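Local coordinates for Alr1585 protein (PDB 5C2I) that probably uses hydrogen peroxide to oxidise dyes and related substrates at a haem, as a DyP-type (dye-decolorizing) peroxidase, at residues V289-F292 with T296-T299; F314-D319 with S329-T334. The protein carries 1 engineered substitution. All coordinates share one frame; numbering follows the deposited sequence.

Contact 1: residues V289-F292 with T296-T299. With HEM (protoporphyrin IX containing Fe), chain E.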
loop_
_atom_site.group_PDB
_atom_site.type_symbol
_atom_site.label_atom_id
_atom_site.label_comp_id
_atom_site.label_asym_id
_atom_site.label_seq_id
_atom_site.Cartn_x
_atom_site.Cartn_y
_atom_site.Cartn_z
ATOM N N VAL A 289 -26.721 12.857 11.938
ATOM C CA VAL A 289 -26.484 11.480 12.326
ATOM C C VAL A 289 -26.506 11.261 13.831
ATOM O O VAL A 289 -26.989 10.211 14.280
ATOM C CB VAL A 289 -25.148 10.992 11.753
ATOM C CG1 VAL A 289 -24.760 9.640 12.313
ATOM C CG2 VAL A 289 -25.234 10.933 10.225
ATOM N N GLY A 290 -25.993 12.232 14.581
ATOM C CA GLY A 290 -25.829 12.124 16.032
ATOM C C GLY A 290 -24.359 11.917 16.390
ATOM O O GLY A 290 -23.977 12.010 17.549
ATOM N N ARG A 291 -23.543 11.662 15.366
ATOM C CA ARG A 291 -22.094 11.547 15.514
ATOM C C ARG A 291 -21.418 12.236 14.334
ATOM O O ARG A 291 -21.945 12.285 13.233
ATOM C CB ARG A 291 -21.620 10.075 15.524
ATOM C CG ARG A 291 -22.062 9.241 16.702
ATOM C CD ARG A 291 -21.672 7.798 16.429
ATOM N NE ARG A 291 -22.132 6.905 17.458
ATOM C CZ ARG A 291 -21.441 6.525 18.533
ATOM N NH1 ARG A 291 -20.222 7.007 18.808
ATOM N NH2 ARG A 291 -21.997 5.676 19.373
ATOM N N PHE A 292 -20.224 12.753 14.584
ATOM C CA PHE A 292 -19.326 13.149 13.503
ATOM C C PHE A 292 -18.939 11.949 12.687
ATOM O O PHE A 292 -19.152 10.810 13.109
ATOM C CB PHE A 292 -18.089 13.826 14.072
ATOM C CG PHE A 292 -18.367 15.208 14.586
ATOM C CD1 PHE A 292 -18.810 15.410 15.892
ATOM C CD2 PHE A 292 -18.225 16.316 13.764
ATOM C CE1 PHE A 292 -19.101 16.688 16.370
ATOM C CE2 PHE A 292 -18.513 17.582 14.237
ATOM C CZ PHE A 292 -18.950 17.765 15.542
ATOM N N THR A 296 -17.371 10.580 16.830
ATOM C CA THR A 296 -17.512 11.433 17.976
ATOM C C THR A 296 -19.011 11.757 18.226
ATOM O O THR A 296 -19.657 12.341 17.357
ATOM C CB THR A 296 -16.726 12.777 17.790
ATOM O OG1 THR A 296 -15.319 12.498 17.612
ATOM C CG2 THR A 296 -16.888 13.669 19.006
ATOM N N PRO A 297 -19.535 11.457 19.432
ATOM C CA PRO A 297 -20.948 11.784 19.694
ATOM C C PRO A 297 -21.183 13.285 19.815
ATOM O O PRO A 297 -20.451 13.980 20.539
ATOM C CB PRO A 297 -21.225 11.115 21.054
ATOM C CG PRO A 297 -20.171 10.048 21.160
ATOM C CD PRO A 297 -18.952 10.657 20.509
ATOM N N VAL A 298 -22.148 13.797 19.072
ATOM C CA VAL A 298 -22.398 15.226 19.057
ATOM C C VAL A 298 -23.012 15.683 20.395
ATOM O O VAL A 298 -22.954 16.862 20.708
ATOM C CB VAL A 298 -23.274 15.654 17.839
ATOM C CG1 VAL A 298 -24.728 15.297 18.049
ATOM C CG2 VAL A 298 -23.118 17.160 17.560
ATOM N N THR A 299 -23.554 14.762 21.197
ATOM C CA THR A 299 -24.023 15.150 22.536
ATOM C C THR A 299 -22.836 15.587 23.401
ATOM O O THR A 299 -23.003 16.375 24.301
ATOM C CB THR A 299 -24.921 14.064 23.219
ATOM O OG1 THR A 299 -25.606 14.652 24.325
ATOM C CG2 THR A 299 -24.121 12.878 23.690
HETATM C CHA HEM E . -26.563 3.872 14.256
HETATM C CHB HEM E . -26.110 5.038 9.599
HETATM C CHC HEM E . -30.242 2.708 8.636
HETATM C CHD HEM E . -30.779 1.786 13.331
HETATM C C1A HEM E . -26.087 4.413 13.073
HETATM C C2A HEM E . -24.914 5.215 12.950
HETATM C C3A HEM E . -24.792 5.538 11.644
HETATM C C4A HEM E . -25.865 4.920 10.963
HETATM C CMA HEM E . -23.703 6.344 10.990
HETATM C CAA HEM E . -23.952 5.642 14.067
HETATM C CBA HEM E . -22.795 4.701 14.411
HETATM C CGA HEM E . -23.358 3.386 14.875
HETATM O O1A HEM E . -23.726 3.199 16.071
HETATM O O2A HEM E . -23.463 2.476 14.050
HETATM C C1B HEM E . -27.191 4.450 8.942
HETATM C C2B HEM E . -27.398 4.510 7.520
HETATM C C3B HEM E . -28.506 3.838 7.245
HETATM C C4B HEM E . -29.033 3.406 8.542
HETATM C CMB HEM E . -26.485 5.180 6.555
HETATM C CAB HEM E . -29.165 3.508 5.956
HETATM C CBB HEM E . -28.521 3.452 4.777
HETATM C C1C HEM E . -30.797 2.284 9.855
HETATM C C2C HEM E . -32.049 1.731 10.029
HETATM C C3C HEM E . -32.205 1.493 11.370
HETATM C C4C HEM E . -31.017 1.889 11.995
HETATM C CMC HEM E . -33.054 1.377 8.972
HETATM C CAC HEM E . -33.358 0.965 12.098
HETATM C CBC HEM E . -34.629 1.065 11.796
HETATM C C1D HEM E . -29.579 2.199 13.908
HETATM C C2D HEM E . -29.322 1.997 15.330
HETATM C C3D HEM E . -28.180 2.613 15.604
HETATM C C4D HEM E . -27.723 3.148 14.303
HETATM C CMD HEM E . -30.182 1.259 16.342
HETATM C CAD HEM E . -27.486 2.643 16.936
HETATM C CBD HEM E . -27.967 3.777 17.849
HETATM C CGD HEM E . -27.254 3.699 19.159
HETATM O O1D HEM E . -26.661 4.713 19.519
HETATM O O2D HEM E . -27.255 2.648 19.887
HETATM N NA HEM E . -26.703 4.304 11.861
HETATM N NB HEM E . -28.210 3.863 9.485
HETATM N NC HEM E . -30.201 2.474 11.067
HETATM N ND HEM E . -28.640 2.958 13.340
HETATM FE FE HEM E . -28.451 3.423 11.478
HETATM O O HOH W 1 -24.647 12.009 20.214
HETATM O O HOH W 2 -27.490 1.360 10.943
#

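Contact 2: residues F314-D319 with S329-T334. With HEM (protoporphyrin IX containing Fe), chain E.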
loop_
_atom_site.group_PDB
_atom_site.type_symbol
_atom_site.label_atom_id
_atom_site.label_comp_id
_atom_site.label_asym_id
_atom_site.label_seq_id
_atom_site.Cartn_x
_atom_site.Cartn_y
_atom_site.Cartn_z
ATOM N N PHE A 314 -21.958 7.065 26.577
ATOM C CA PHE A 314 -22.673 8.264 26.836
ATOM C C PHE A 314 -24.133 7.982 26.919
ATOM O O PHE A 314 -24.620 6.910 26.501
ATOM C CB PHE A 314 -22.411 9.306 25.740
ATOM C CG PHE A 314 -22.904 8.915 24.374
ATOM C CD1 PHE A 314 -22.136 8.144 23.535
ATOM C CD2 PHE A 314 -24.171 9.295 23.947
ATOM C CE1 PHE A 314 -22.611 7.753 22.290
ATOM C CE2 PHE A 314 -24.639 8.917 22.714
ATOM C CZ PHE A 314 -23.860 8.130 21.866
ATOM N N ASN A 315 -24.819 8.959 27.482
ATOM C CA ASN A 315 -26.255 8.952 27.409
ATOM C C ASN A 315 -26.612 10.416 27.142
ATOM O O ASN A 315 -25.732 11.243 26.870
ATOM C CB ASN A 315 -26.865 8.350 28.681
ATOM C CG ASN A 315 -26.402 9.053 29.941
ATOM O OD1 ASN A 315 -26.439 10.266 30.010
ATOM N ND2 ASN A 315 -25.902 8.308 30.913
ATOM N N TYR A 316 -27.881 10.749 27.207
ATOM C CA TYR A 316 -28.237 12.125 26.902
ATOM C C TYR A 316 -28.642 12.915 28.178
ATOM O O TYR A 316 -29.264 13.997 28.091
ATOM C CB TYR A 316 -29.362 12.108 25.890
ATOM C CG TYR A 316 -28.961 11.443 24.579
ATOM C CD1 TYR A 316 -27.981 12.002 23.779
ATOM C CD2 TYR A 316 -29.581 10.274 24.134
ATOM C CE1 TYR A 316 -27.618 11.410 22.575
ATOM C CE2 TYR A 316 -29.211 9.652 22.927
ATOM C CZ TYR A 316 -28.226 10.209 22.166
ATOM O OH TYR A 316 -27.859 9.600 20.972
ATOM N N ASP A 317 -28.226 12.414 29.343
ATOM C CA ASP A 317 -28.501 13.061 30.641
ATOM C C ASP A 317 -27.873 14.449 30.767
ATOM O O ASP A 317 -28.396 15.269 31.505
ATOM C CB ASP A 317 -28.049 12.186 31.844
ATOM C CG ASP A 317 -28.877 10.894 32.007
ATOM O OD1 ASP A 317 -29.772 10.590 31.195
ATOM O OD2 ASP A 317 -28.589 10.119 32.950
ATOM N N GLY A 318 -26.763 14.723 30.083
ATOM C CA GLY A 318 -26.163 16.047 30.023
ATOM C C GLY A 318 -26.739 16.923 28.920
ATOM O O GLY A 318 -26.226 18.023 28.678
ATOM N N ASP A 319 -27.832 16.473 28.305
ATOM C CA ASP A 319 -28.367 17.055 27.066
ATOM C C ASP A 319 -29.884 16.863 27.031
ATOM O O ASP A 319 -30.460 16.491 25.997
ATOM C CB ASP A 319 -27.690 16.373 25.881
ATOM C CG ASP A 319 -27.935 17.068 24.547
ATOM O OD1 ASP A 319 -28.362 18.241 24.514
ATOM O OD2 ASP A 319 -27.597 16.421 23.528
ATOM N N SER A 329 -31.810 13.513 15.645
ATOM C CA SER A 329 -30.610 12.920 15.115
ATOM C C SER A 329 -30.768 11.410 15.097
ATOM O O SER A 329 -31.354 10.828 16.014
ATOM C CB SER A 329 -29.382 13.338 15.923
ATOM O OG SER A 329 -29.211 14.754 15.933
ATOM N N HIS A 330 -30.252 10.792 14.046
ATOM C CA HIS A 330 -30.418 9.343 13.866
ATOM C C HIS A 330 -30.131 8.499 15.136
ATOM O O HIS A 330 -30.943 7.620 15.474
ATOM C CB HIS A 330 -29.577 8.886 12.691
ATOM C CG HIS A 330 -29.699 7.418 12.381
ATOM N ND1 HIS A 330 -30.896 6.818 12.056
ATOM C CD2 HIS A 330 -28.749 6.458 12.263
ATOM C CE1 HIS A 330 -30.677 5.551 11.740
ATOM N NE2 HIS A 330 -29.385 5.318 11.843
ATOM N N THR A 331 -29.012 8.757 15.806
ATOM C CA THR A 331 -28.658 7.979 17.001
ATOM C C THR A 331 -29.632 8.150 18.125
ATOM O O THR A 331 -29.967 7.193 18.825
ATOM C CB THR A 331 -27.216 8.265 17.529
ATOM O OG1 THR A 331 -27.077 9.648 17.796
ATOM C CG2 THR A 331 -26.161 7.824 16.520
ATOM N N ARG A 332 -30.153 9.356 18.268
ATOM C CA ARG A 332 -31.058 9.635 19.358
ATOM C C ARG A 332 -32.505 9.182 19.072
ATOM O O ARG A 332 -33.237 8.838 20.003
ATOM C CB ARG A 332 -31.027 11.137 19.688
ATOM C CG ARG A 332 -31.696 11.489 21.009
ATOM C CD ARG A 332 -31.248 12.815 21.556
ATOM N NE ARG A 332 -31.800 13.040 22.876
ATOM C CZ ARG A 332 -31.427 14.014 23.706
ATOM N NH1 ARG A 332 -30.446 14.856 23.402
ATOM N NH2 ARG A 332 -31.966 14.069 24.922
ATOM N N LYS A 333 -32.897 9.152 17.794
ATOM C CA LYS A 333 -34.178 8.576 17.381
ATOM C C LYS A 333 -34.194 7.040 17.534
ATOM O O LYS A 333 -35.149 6.475 18.079
ATOM C CB LYS A 333 -34.440 8.886 15.924
ATOM C CG LYS A 333 -34.949 10.294 15.704
ATOM C CD LYS A 333 -36.456 10.388 15.967
ATOM C CE LYS A 333 -37.193 11.337 15.063
ATOM N NZ LYS A 333 -38.672 11.158 15.086
ATOM N N THR A 334 -33.100 6.390 17.139
ATOM C CA THR A 334 -33.061 4.939 17.124
ATOM C C THR A 334 -32.651 4.359 18.472
ATOM O O THR A 334 -32.999 3.213 18.773
ATOM C CB THR A 334 -32.144 4.400 16.014
ATOM O OG1 THR A 334 -30.817 4.899 16.203
ATOM C CG2 THR A 334 -32.629 4.781 14.663
HETATM C CHA HEM E . -26.563 3.872 14.256
HETATM C CHB HEM E . -26.110 5.038 9.599
HETATM C CHC HEM E . -30.242 2.708 8.636
HETATM C CHD HEM E . -30.779 1.786 13.331
HETATM C C1A HEM E . -26.087 4.413 13.073
HETATM C C2A HEM E . -24.914 5.215 12.950
HETATM C C3A HEM E . -24.792 5.538 11.644
HETATM C C4A HEM E . -25.865 4.920 10.963
HETATM C CMA HEM E . -23.703 6.344 10.990
HETATM C CAA HEM E . -23.952 5.642 14.067
HETATM C CBA HEM E . -22.795 4.701 14.411
HETATM C CGA HEM E . -23.358 3.386 14.875
HETATM O O1A HEM E . -23.726 3.199 16.071
HETATM O O2A HEM E . -23.463 2.476 14.050
HETATM C C1B HEM E . -27.191 4.450 8.942
HETATM C C2B HEM E . -27.398 4.510 7.520
HETATM C C3B HEM E . -28.506 3.838 7.245
HETATM C C4B HEM E . -29.033 3.406 8.542
HETATM C CMB HEM E . -26.485 5.180 6.555
HETATM C CAB HEM E . -29.165 3.508 5.956
HETATM C CBB HEM E . -28.521 3.452 4.777
HETATM C C1C HEM E . -30.797 2.284 9.855
HETATM C C2C HEM E . -32.049 1.731 10.029
HETATM C C3C HEM E . -32.205 1.493 11.370
HETATM C C4C HEM E . -31.017 1.889 11.995
HETATM C CMC HEM E . -33.054 1.377 8.972
HETATM C CAC HEM E . -33.358 0.965 12.098
HETATM C CBC HEM E . -34.629 1.065 11.796
HETATM C C1D HEM E . -29.579 2.199 13.908
HETATM C C2D HEM E . -29.322 1.997 15.330
HETATM C C3D HEM E . -28.180 2.613 15.604
HETATM C C4D HEM E . -27.723 3.148 14.303
HETATM C CMD HEM E . -30.182 1.259 16.342
HETATM C CAD HEM E . -27.486 2.643 16.936
HETATM C CBD HEM E . -27.967 3.777 17.849
HETATM C CGD HEM E . -27.254 3.699 19.159
HETATM O O1D HEM E . -26.661 4.713 19.519
HETATM O O2D HEM E . -27.255 2.648 19.887
HETATM N NA HEM E . -26.703 4.304 11.861
HETATM N NB HEM E . -28.210 3.863 9.485
HETATM N NC HEM E . -30.201 2.474 11.067
HETATM N ND HEM E . -28.640 2.958 13.340
HETATM FE FE HEM E . -28.451 3.423 11.478
HETATM O O HOH W 2 -27.490 1.360 10.943
#

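Contact 1: residues V289-F292 with T296-T299
Gly-290 and Val-298 meet in the loop that follows helix 281-289, against the haem. Val-298 N donates to Gly-290 O at 3.0 Å, and the N-H points almost straight at it (174°), although it arrives from above the carbonyl plane. Two residues on, Phe-292 N donates to Thr-296 O at 2.9 Å. Arg-291 and Pro-297 lie between these bonds as a single antiparallel bridge. Arg-291 CA adds a CA-H...O contact to Thr-296 O (3.2 Å). A water donates to Gly-290 O and accepts from Thr-299 N, so the glycine carbonyl has two partners. Gly-290 has positive phi (106°), and a side chain there would press on the preceding carbonyl.

Phe-292 turns its ring edge to Thr-296 O, which lies 3.5 Å from Phe-292 CD1. Phe-292 CE1 touches Val-298 CG2 at 4.2 Å. Leu-283 and Ala-286 of helix 281-289 also pack on this ring. On the haem side, Arg-291 extends from CG to NE, and its NE lies 3.8 Å from HEM CBA on a propionate arm. Arg-291 NH1 touches Pro-297 CG and is hydrogen-bonded to the carbonyls of Gly-295 and Thr-311. Val-289 CG1, anti to the backbone N (chi1 171°), meets the haem methyl CMA at 3.7 Å. A helix end and a short bridged turn thus form part of the proximal haem wall of this DyP-type peroxidase.

Contact 2: residues F314-D319 with S329-T334
Tyr-316 and Arg-332 stack on the proximal side of the haem, where loop 314-319 packs against the short helix 330-334. The guanidinium lies flat on the ring, with centres 4.2 Å apart and planes at 8°. Arg-332 CD sits over the ring centre, 3.8 Å from the Tyr-316 centroid, as a CH-pi contact. The Arg-332 side chain leaves the helix with CG anti to the backbone N (chi1 -167°) and runs extended to NE, which lays it along the ring and brings the guanidinium to Asp-319. Arg-332 NH2 (3.0 Å) and NH1 (3.1 Å) both donate to Asp-319 O, which lies in the guanidinium plane. Arg-332 NH1 also forms a salt bridge to Asp-319 OD2 and bonds to Cys-325 O, while Arg-332 NE forms a salt bridge with Asp-339 OD2. Asp-319 OD2 accepts from Thr-299 OG1 and Cys-325 N as well. With an alanine here in place of Arg-332, Asp-319 O is likely to lose both donors, Asp-339 this charge partner and Tyr-316 the cover on one face.

The helix carries the proximal histidine of the haem peroxidase: His-330 NE2 binds the haem iron, HEM FE, at 2.1 Å, and its ND1 is hydrogen-bonded to Asp-418. A water binds the iron on the opposite face. His-330 O accepts from Thr-334 N and Thr-334 OG1, which come from opposite faces of its carbonyl plane. Tyr-316 OH and Thr-331 OG1 share a hydrogen bond of 3.3 Å. In the loop, Asn-315 OD1 accepts from Asp-317 N (2.9 Å) in an Asx turn. A type I beta turn from Tyr-316 to Asp-319 overlaps it, closed by Asp-319 N to Tyr-316 O.

In the fold
Both contacts are buried, and both touch the same haem. Their centres lie about 9 Å apart. Contact 1 closes along the chain before contact 2 opens, and both belong to the region from helix 281-289 to helix 330-334. Contact 1 is held mainly by backbone bonds and apolar packing. Contact 2 relies on side chains, with a charged stack and a salt bridge, and its helix also carries the iron ligand His-330. The two are joined directly. The bond between Thr-299 and Asp-319 is one link. Val-289 O probably accepts from Thr-331 N at 2.9 Å, which ties the end of helix 281-289 to the helix of the proximal histidine.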